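Local coordinates for protein tRNA-splicing ligase RtcB (PDB 2EPG) that probably joins RNA ends as a GTP- and manganese-dependent ligase of the RtcB family, working through a GMP-histidine intermediate, at residues K40-L43 with K44-A48; A70-M73 with P74-W78. One frame throughout, in Å; residues are numbered along the deposited sequence.

Contact 1 of 2, residues K40-L43 with K44-A48; sequences KEIL and KDLEA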
ATOM      1  N   LYS A  40       2.123 -22.862   9.371  1.00 54.83           N
ATOM      2  CA  LYS A  40       2.478 -23.655  10.535  1.00 56.73           C
ATOM      3  C   LYS A  40       3.809 -23.081  10.984  1.00 56.21           C
ATOM      4  O   LYS A  40       4.120 -23.040  12.172  1.00 55.96           O
ATOM      5  CB  LYS A  40       2.631 -25.136  10.173  1.00 59.26           C
ATOM      6  CG  LYS A  40       1.298 -25.868  10.091  1.00 62.88           C
ATOM      7  CD  LYS A  40       0.506 -25.639  11.380  1.00 64.19           C
ATOM      8  CE  LYS A  40      -0.908 -26.180  11.301  1.00 64.79           C
ATOM      9  NZ  LYS A  40      -1.712 -25.691  12.459  1.00 64.61           N
ATOM     10  N   GLU A  41       4.574 -22.608  10.007  1.00 56.29           N
ATOM     11  CA  GLU A  41       5.877 -22.019  10.257  1.00 57.13           C
ATOM     12  C   GLU A  41       5.775 -20.600  10.801  1.00 55.76           C
ATOM     13  O   GLU A  41       6.536 -20.210  11.682  1.00 55.15           O
ATOM     14  CB  GLU A  41       6.703 -22.031   8.972  1.00 60.25           C
ATOM     15  CG  GLU A  41       6.977 -23.428   8.437  1.00 64.84           C
ATOM     16  CD  GLU A  41       7.506 -24.383   9.509  1.00 67.55           C
ATOM     17  OE1 GLU A  41       6.694 -24.899  10.311  1.00 68.41           O
ATOM     18  OE2 GLU A  41       8.737 -24.613   9.557  1.00 70.04           O
ATOM     19  N   ILE A  42       4.832 -19.825  10.274  1.00 55.41           N
ATOM     20  CA  ILE A  42       4.647 -18.456  10.737  1.00 53.93           C
ATOM     21  C   ILE A  42       4.178 -18.448  12.192  1.00 53.56           C
ATOM     22  O   ILE A  42       4.605 -17.609  12.983  1.00 52.81           O
ATOM     23  CB  ILE A  42       3.626 -17.699   9.854  1.00 54.04           C
ATOM     24  CG1 ILE A  42       4.209 -17.516   8.448  1.00 54.05           C
ATOM     25  CG2 ILE A  42       3.283 -16.353  10.475  1.00 51.82           C
ATOM     26  CD1 ILE A  42       3.265 -16.897   7.454  1.00 53.98           C
ATOM     27  N   LEU A  43       3.308 -19.388  12.539  1.00 53.59           N
ATOM     28  CA  LEU A  43       2.805 -19.483  13.903  1.00 55.45           C
ATOM     29  C   LEU A  43       3.959 -19.669  14.865  1.00 57.01           C
ATOM     30  O   LEU A  43       3.924 -19.177  15.987  1.00 57.45           O
ATOM     31  CB  LEU A  43       1.858 -20.668  14.046  1.00 55.26           C
ATOM     32  CG  LEU A  43       0.405 -20.456  13.660  1.00 55.28           C
ATOM     33  CD1 LEU A  43      -0.325 -21.787  13.735  1.00 57.12           C
ATOM     34  CD2 LEU A  43      -0.218 -19.432  14.595  1.00 55.03           C
ATOM     35  N   LYS A  44       4.978 -20.394  14.417  1.00 59.56           N
ATOM     36  CA  LYS A  44       6.152 -20.656  15.241  1.00 61.23           C
ATOM     37  C   LYS A  44       6.864 -19.338  15.490  1.00 61.09           C
ATOM     38  O   LYS A  44       7.422 -19.108  16.560  1.00 60.76           O
ATOM     39  CB  LYS A  44       7.095 -21.635  14.529  1.00 62.99           C
ATOM     40  CG  LYS A  44       8.124 -22.291  15.447  1.00 66.22           C
ATOM     41  CD  LYS A  44       9.042 -23.241  14.679  1.00 67.89           C
ATOM     42  CE  LYS A  44       9.946 -24.054  15.621  1.00 70.24           C
ATOM     43  NZ  LYS A  44      10.911 -23.238  16.429  1.00 70.23           N
ATOM     44  N   ASP A  45       6.823 -18.469  14.491  1.00 61.40           N
ATOM     45  CA  ASP A  45       7.465 -17.171  14.583  1.00 63.23           C
ATOM     46  C   ASP A  45       6.743 -16.277  15.596  1.00 63.48           C
ATOM     47  O   ASP A  45       7.378 -15.597  16.404  1.00 63.28           O
ATOM     48  CB  ASP A  45       7.469 -16.513  13.205  1.00 65.94           C
ATOM     49  CG  ASP A  45       8.584 -15.506  13.045  1.00 67.67           C
ATOM     50  OD1 ASP A  45       8.685 -14.587  13.889  1.00 69.03           O
ATOM     51  OD2 ASP A  45       9.357 -15.637  12.073  1.00 69.28           O
ATOM     52  N   LEU A  46       5.415 -16.285  15.545  1.00 63.22           N
ATOM     53  CA  LEU A  46       4.597 -15.490  16.459  1.00 63.63           C
ATOM     54  C   LEU A  46       4.704 -16.021  17.883  1.00 64.40           C
ATOM     55  O   LEU A  46       4.754 -15.256  18.846  1.00 63.59           O
ATOM     56  CB  LEU A  46       3.134 -15.523  16.015  1.00 61.98           C
ATOM     57  CG  LEU A  46       2.607 -14.479  15.025  1.00 60.72           C
ATOM     58  CD1 LEU A  46       3.687 -14.009  14.059  1.00 59.60           C
ATOM     59  CD2 LEU A  46       1.432 -15.101  14.285  1.00 58.98           C
ATOM     60  N   GLU A  47       4.733 -17.343  18.000  1.00 65.99           N
ATOM     61  CA  GLU A  47       4.832 -18.012  19.293  1.00 68.05           C
ATOM     62  C   GLU A  47       6.106 -17.587  20.026  1.00 67.81           C
ATOM     63  O   GLU A  47       6.096 -17.352  21.233  1.00 67.65           O
ATOM     64  CB  GLU A  47       4.813 -19.530  19.074  1.00 69.16           C
ATOM     65  CG  GLU A  47       4.702 -20.371  20.329  1.00 72.26           C
ATOM     66  CD  GLU A  47       5.963 -20.336  21.159  1.00 74.69           C
ATOM     67  OE1 GLU A  47       7.058 -20.526  20.576  1.00 75.02           O
ATOM     68  OE2 GLU A  47       5.859 -20.129  22.388  1.00 76.01           O
ATOM     69  N   ALA A  48       7.199 -17.479  19.285  1.00 68.09           N
ATOM     70  CA  ALA A  48       8.466 -17.077  19.871  1.00 68.54           C
ATOM     71  C   ALA A  48       8.406 -15.616  20.277  1.00 69.10           C
ATOM     72  O   ALA A  48       9.212 -15.156  21.086  1.00 69.28           O
ATOM     73  CB  ALA A  48       9.591 -17.290  18.870  1.00 68.77           C
TER

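Contact 2 of 2, residues A70-M73 with P74-W78; sequences ALAM and PDIHW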
ATOM      1  N   ALA A  70     -11.813  -8.667  13.471  1.00 25.53           N
ATOM      2  CA  ALA A  70     -10.648  -7.804  13.347  1.00 27.70           C
ATOM      3  C   ALA A  70      -9.676  -8.781  12.679  1.00 27.38           C
ATOM      4  O   ALA A  70      -9.657  -9.957  13.050  1.00 27.28           O
ATOM      5  CB  ALA A  70     -10.130  -7.379  14.741  1.00 25.58           C
ATOM      6  N   LEU A  71      -8.875  -8.310  11.722  1.00 28.03           N
ATOM      7  CA  LEU A  71      -7.967  -9.190  10.985  1.00 27.82           C
ATOM      8  C   LEU A  71      -6.506  -8.807  10.928  1.00 28.78           C
ATOM      9  O   LEU A  71      -6.135  -7.641  11.075  1.00 28.94           O
ATOM     10  CB  LEU A  71      -8.436  -9.328   9.533  1.00 30.99           C
ATOM     11  CG  LEU A  71      -9.760 -10.017   9.236  1.00 34.65           C
ATOM     12  CD1 LEU A  71     -10.520  -9.216   8.203  1.00 35.28           C
ATOM     13  CD2 LEU A  71      -9.494 -11.448   8.754  1.00 34.97           C
ATOM     14  N   ALA A  72      -5.683  -9.811  10.652  1.00 27.78           N
ATOM     15  CA  ALA A  72      -4.242  -9.629  10.511  1.00 31.05           C
ATOM     16  C   ALA A  72      -3.721 -10.596   9.448  1.00 31.41           C
ATOM     17  O   ALA A  72      -4.094 -11.775   9.440  1.00 33.18           O
ATOM     18  CB  ALA A  72      -3.533  -9.886  11.830  1.00 27.64           C
HETATM   19  N   MSE A  73      -2.868 -10.081   8.564  1.00 31.84           N
HETATM   20  CA  MSE A  73      -2.243 -10.840   7.471  1.00 35.45           C
HETATM   21  C   MSE A  73      -1.070 -11.710   7.949  1.00 35.01           C
HETATM   22  O   MSE A  73      -0.589 -11.545   9.072  1.00 35.17           O
HETATM   23  CB  MSE A  73      -1.751  -9.866   6.388  1.00 36.15           C
HETATM   24  CG  MSE A  73      -2.871  -9.118   5.699  1.00 38.00           C
HETATM   25 SE   MSE A  73      -4.070 -10.378   4.849  1.00 51.86          SE
HETATM   26  CE  MSE A  73      -5.751  -9.555   5.178  1.00 34.89           C
ATOM     27  N   PRO A  74      -0.578 -12.630   7.090  1.00 35.06           N
ATOM     28  CA  PRO A  74       0.535 -13.511   7.459  1.00 36.47           C
ATOM     29  C   PRO A  74       1.823 -12.815   7.878  1.00 38.18           C
ATOM     30  O   PRO A  74       2.627 -13.405   8.586  1.00 39.91           O
ATOM     31  CB  PRO A  74       0.726 -14.380   6.214  1.00 34.86           C
ATOM     32  CG  PRO A  74      -0.628 -14.462   5.653  1.00 32.94           C
ATOM     33  CD  PRO A  74      -1.101 -13.011   5.770  1.00 34.20           C
ATOM     34  N   ASP A  75       2.031 -11.574   7.454  1.00 39.75           N
ATOM     35  CA  ASP A  75       3.256 -10.867   7.841  1.00 41.98           C
ATOM     36  C   ASP A  75       3.047  -9.918   9.003  1.00 41.69           C
ATOM     37  O   ASP A  75       3.771  -8.940   9.134  1.00 43.15           O
ATOM     38  CB  ASP A  75       3.824 -10.063   6.673  1.00 44.39           C
ATOM     39  CG  ASP A  75       2.817  -9.091   6.088  1.00 46.70           C
ATOM     40  OD1 ASP A  75       3.221  -8.262   5.245  1.00 49.39           O
ATOM     41  OD2 ASP A  75       1.621  -9.163   6.456  1.00 48.06           O
ATOM     42  N   ILE A  76       2.061 -10.209   9.843  1.00 42.40           N
ATOM     43  CA  ILE A  76       1.750  -9.376  10.994  1.00 41.18           C
ATOM     44  C   ILE A  76       2.901  -9.251  11.975  1.00 43.57           C
ATOM     45  O   ILE A  76       3.656 -10.210  12.194  1.00 42.64           O
ATOM     46  CB  ILE A  76       0.548  -9.939  11.754  1.00 40.96           C
ATOM     47  CG1 ILE A  76       0.299  -9.133  13.032  1.00 41.58           C
ATOM     48  CG2 ILE A  76       0.797 -11.390  12.108  1.00 42.22           C
ATOM     49  CD1 ILE A  76      -0.846  -9.683  13.872  1.00 42.48           C
ATOM     50  N   HIS A  77       3.030  -8.056  12.555  1.00 44.51           N
ATOM     51  CA  HIS A  77       4.050  -7.771  13.565  1.00 46.22           C
ATOM     52  C   HIS A  77       3.755  -6.505  14.364  1.00 46.11           C
ATOM     53  O   HIS A  77       2.863  -5.727  14.012  1.00 43.05           O
ATOM     54  CB  HIS A  77       5.453  -7.684  12.948  1.00 48.06           C
ATOM     55  CG  HIS A  77       5.557  -6.757  11.781  1.00 50.22           C
ATOM     56  ND1 HIS A  77       6.468  -5.722  11.735  1.00 52.27           N
ATOM     57  CD2 HIS A  77       4.909  -6.743  10.592  1.00 51.16           C
ATOM     58  CE1 HIS A  77       6.379  -5.114  10.565  1.00 54.02           C
ATOM     59  NE2 HIS A  77       5.440  -5.714   9.853  1.00 53.53           N
ATOM     60  N   TRP A  78       4.515  -6.320  15.445  1.00 46.79           N
ATOM     61  CA  TRP A  78       4.355  -5.180  16.342  1.00 47.77           C
ATOM     62  C   TRP A  78       4.246  -3.843  15.611  1.00 46.06           C
ATOM     63  O   TRP A  78       5.028  -3.544  14.711  1.00 45.65           O
ATOM     64  CB  TRP A  78       5.523  -5.116  17.341  1.00 52.28           C
ATOM     65  CG  TRP A  78       5.249  -4.185  18.484  1.00 57.48           C
ATOM     66  CD1 TRP A  78       4.658  -4.505  19.680  1.00 59.32           C
ATOM     67  CD2 TRP A  78       5.411  -2.759  18.487  1.00 59.97           C
ATOM     68  NE1 TRP A  78       4.436  -3.365  20.420  1.00 61.41           N
ATOM     69  CE2 TRP A  78       4.886  -2.279  19.712  1.00 61.60           C
ATOM     70  CE3 TRP A  78       5.941  -1.837  17.569  1.00 61.93           C
ATOM     71  CZ2 TRP A  78       4.876  -0.912  20.045  1.00 63.21           C
ATOM     72  CZ3 TRP A  78       5.929  -0.475  17.898  1.00 63.73           C
ATOM     73  CH2 TRP A  78       5.397  -0.029  19.130  1.00 64.05           C
TER

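Contact 1 of 2, residues K40-L43 with K44-A48
I42 and L46 stand one turn apart on the short amphipathic helix 40-48, and their branches meet on its buried face: CG2 of I42 lies 4.3 Å from CD1 of L46, a loose apolar contact between methyl groups. CD1 of L46 also lies 3.9 Å from O of I42, the same carbonyl that takes the i+4 bond from N of L46 at 3.0 Å. That bond is well formed, the N-H pointing at the oxygen at 156°. One residue on, N of E47 donates to O of L43 at 2.8 Å, with the donor tilted 24° from the carbonyl plane. Earlier in the helix the pattern is less regular, since O of E41 receives only weak bonds from the N atoms of K44 and D45. I42 packs on P74 and R414, while L46 rests on Y51 and L43 on F14. The charged residues fan out round the rest of the helix. K44 has CG anti to its backbone N (chi1 -163°), and its chain runs extended as far as a final bend before NZ, carrying the ammonium group away from the first turn. K40 follows a different course, its NZ hydrogen-bonded to the hydroxyl of Y22. E47 meets L43 through its beta carbon rather than its carboxylate, with CB of E47 3.2 Å from O of L43.

Contact 2 of 2, residues A70-M73 with P74-W78
M73 and I76 close a type I beta turn, N of I76 donating to O of M73 at 3.1 Å from above the carbonyl plane, with a bent N-H...O angle of 138°. Across this corner the side chains of A72 and I76 meet. CG1 of I76 is anti to the backbone N (chi1 175°), and the extended chain carries its terminal methyl to the alanine: CD1 of I76 sits 3.4 Å from CB of A72, tighter than usual for two carbons. The other branch, CG2 of I76, lies 3.3 Å from O of M73, so the isoleucine borders both the strand and the turn carbonyl. The selenomethionine M73 and P74 stand side by side and point the same way. CB of M73 is 3.3 Å from CD of P74, whereas SE is 4.1 Å from the same CD. D75, the third residue of the turn, brings its carboxylate back to the strand, with OD2 3.4 Å from CB of M73. Its other oxygen, OD1, takes a weak hydrogen bond from the backbone N of G411. P74 packs on helix 462-470, and I76 touches S53 of helix 52-60. The turn thus bends the chain sharply after strand 70-73 and brings D75 against H410, the predicted GMP-histidine nucleophile of the RtcB active site.

In the fold
From the N terminus, the chain leaves strand 34-37, enters helix 40-48 with contact 1, passes through helix 52-60 and returns in strand 70-73, parallel to 34-37, before contact 2 turns the corner. Contact 1 is a single stretch of helix and closes no loop, while contact 2 closes the four-residue turn 73-76; they follow in series, without nesting or crossing. They nevertheless meet in space, with centres about 12 Å apart: CG2 of I42 packs 3.6 Å from O of P74. The apolar face of helix 40-48 thus packs against the turn of contact 2, which links strand 70-73 to the predicted GMP site.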